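Local atomic coordinates of aminoglycoside Nucleotidyltransferase (2")-Ia (Pseudomonas aeruginosa, PDB entry 5CFU), a protein that inactivates aminoglycoside antibiotics such as kanamycin, gentamicin and tobramycin by adenylating their 2''-hydroxyl group, conferring bacterial resistance. Residues P30-G35 against T56-R61. Numbering follows the deposited sequence.
Sequences PLWIGG and TFPGER. With BU1 (1,4-butanediol), chain I.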
# COMPACT_ATOMS: atom_id res chain seq x y z
N PRO A 30 12.35 3.50 5.47
CA PRO A 30 11.04 2.90 5.74
C PRO A 30 10.24 2.73 4.45
O PRO A 30 10.26 3.60 3.60
CB PRO A 30 10.39 3.91 6.68
CG PRO A 30 10.97 5.23 6.29
CD PRO A 30 12.40 4.91 5.88
N LEU A 31 9.56 1.60 4.30
CA LEU A 31 8.65 1.37 3.18
C LEU A 31 7.41 0.70 3.74
O LEU A 31 7.52 -0.20 4.57
CB LEU A 31 9.26 0.49 2.11
CG LEU A 31 10.50 1.01 1.37
CD1 LEU A 31 11.06 -0.11 0.48
CD2 LEU A 31 10.17 2.25 0.55
N TRP A 32 6.25 1.14 3.26
CA TRP A 32 4.97 0.58 3.68
C TRP A 32 4.36 -0.24 2.57
O TRP A 32 4.15 0.25 1.46
CB TRP A 32 3.99 1.69 4.10
CG TRP A 32 4.44 2.39 5.34
CD1 TRP A 32 4.03 2.14 6.62
CD2 TRP A 32 5.41 3.44 5.43
NE1 TRP A 32 4.70 2.95 7.51
CE2 TRP A 32 5.55 3.76 6.80
CE3 TRP A 32 6.17 4.14 4.49
CZ2 TRP A 32 6.41 4.75 7.24
CZ3 TRP A 32 7.01 5.11 4.93
CH2 TRP A 32 7.14 5.41 6.29
N ILE A 33 4.07 -1.50 2.89
CA ILE A 33 3.29 -2.34 2.00
C ILE A 33 1.87 -1.80 1.98
O ILE A 33 1.32 -1.42 3.02
CB ILE A 33 3.28 -3.81 2.47
CG1 ILE A 33 4.70 -4.36 2.56
CG2 ILE A 33 2.38 -4.65 1.55
CD1 ILE A 33 5.47 -4.27 1.28
N GLY A 34 1.27 -1.79 0.78
CA GLY A 34 -0.06 -1.23 0.57
C GLY A 34 -1.01 -2.20 -0.10
O GLY A 34 -0.64 -3.33 -0.41
N GLY A 35 -2.25 -1.75 -0.30
CA GLY A 35 -3.22 -2.51 -1.07
C GLY A 35 -3.41 -3.91 -0.54
O GLY A 35 -3.46 -4.12 0.69
N THR A 56 4.46 2.26 -0.44
CA THR A 56 4.56 3.68 -0.15
C THR A 56 5.97 3.97 0.32
O THR A 56 6.53 3.22 1.11
CB THR A 56 3.57 4.12 0.93
OG1 THR A 56 2.24 3.77 0.55
CG2 THR A 56 3.64 5.61 1.15
N PHE A 57 6.56 5.05 -0.18
CA PHE A 57 7.95 5.37 0.15
C PHE A 57 8.08 6.83 0.55
O PHE A 57 7.30 7.66 0.11
CB PHE A 57 8.85 5.07 -1.04
CG PHE A 57 8.53 5.92 -2.26
CD1 PHE A 57 9.16 7.13 -2.47
CD2 PHE A 57 7.58 5.51 -3.16
CE1 PHE A 57 8.86 7.90 -3.58
CE2 PHE A 57 7.26 6.28 -4.28
CZ PHE A 57 7.91 7.48 -4.48
N PRO A 58 9.09 7.16 1.38
CA PRO A 58 9.33 8.59 1.63
C PRO A 58 9.62 9.35 0.35
O PRO A 58 10.59 9.01 -0.35
CB PRO A 58 10.56 8.60 2.56
CG PRO A 58 10.57 7.18 3.19
CD PRO A 58 10.02 6.29 2.12
N GLY A 59 8.83 10.37 0.05
CA GLY A 59 8.93 11.06 -1.22
C GLY A 59 10.29 11.67 -1.50
O GLY A 59 10.76 11.68 -2.64
N GLU A 60 10.94 12.15 -0.44
CA GLU A 60 12.23 12.81 -0.58
C GLU A 60 13.40 11.83 -0.69
O GLU A 60 14.55 12.27 -0.85
CB GLU A 60 12.42 13.79 0.60
CG GLU A 60 12.96 13.20 1.89
CD GLU A 60 11.96 12.40 2.71
OE1 GLU A 60 10.80 12.19 2.28
OE2 GLU A 60 12.35 11.96 3.81
N ARG A 61 13.12 10.53 -0.61
CA ARG A 61 14.16 9.50 -0.72
C ARG A 61 13.87 8.56 -1.89
O ARG A 61 14.29 7.41 -1.89
CB ARG A 61 14.27 8.71 0.59
CG ARG A 61 14.54 9.63 1.78
CD ARG A 61 14.68 8.86 3.12
NE ARG A 61 15.80 7.92 3.14
CZ ARG A 61 16.05 7.08 4.15
NH1 ARG A 61 15.28 7.07 5.24
NH2 ARG A 61 17.07 6.24 4.07
C1 BU1 I . 9.86 7.30 11.10
C2 BU1 I . 8.86 6.61 10.19
C3 BU1 I . 7.44 6.99 10.56
C4 BU1 I . 6.77 7.49 9.31
O5 BU1 I . 9.38 7.36 12.44
O6 BU1 I . 5.39 7.52 9.49
O HOH W 1 1.77 1.13 0.25
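Trp32 and Thr56 form an antiparallel hydrogen-bonded pair: Trp32 N reaches Thr56 O at 3.0 Å, nearly straight at 171°, and Thr56 N returns to Trp32 O at 2.8 Å. Both side chains stand on the same face of the sheet, CB against CB. The indole, its CG anti to the carbonyl carbon (chi1 -67°), turns its edge to the neighbouring strand, where Thr56 O sits in the ring plane, 3.5 Å from Trp32 CE3; NE1 bonds to Pro116 O. Butanediol C4 meets Trp32 CZ2 at 3.5 Å. One water donates to Trp32 O and accepts from Thr56 OG1, bridging the pair. Strands 32-34 and 53-58 belong to the mixed sheet of the nucleotidyltransferase fold: the first runs on to Gly35, which touches pyrophosphate, and the second carries the manganese ligand Asp54, just after Asp52, another ligand. From the sheet's other face, Leu31 CD2 packs on Phe57 CB at 3.5 Å, with helices 12-26 and 62-71 against Leu31 and 62-71 also against Phe57. Farther along, the rings of Pro30 and Pro58 meet through their CG atoms at 3.7 Å. Arg61, its chain bent at chi3 (62°), brings NH1, hydrogen-bonded to Asn28 O, to 3.7 Å from Pro30 CD, while its NE forms a salt bridge with Glu64.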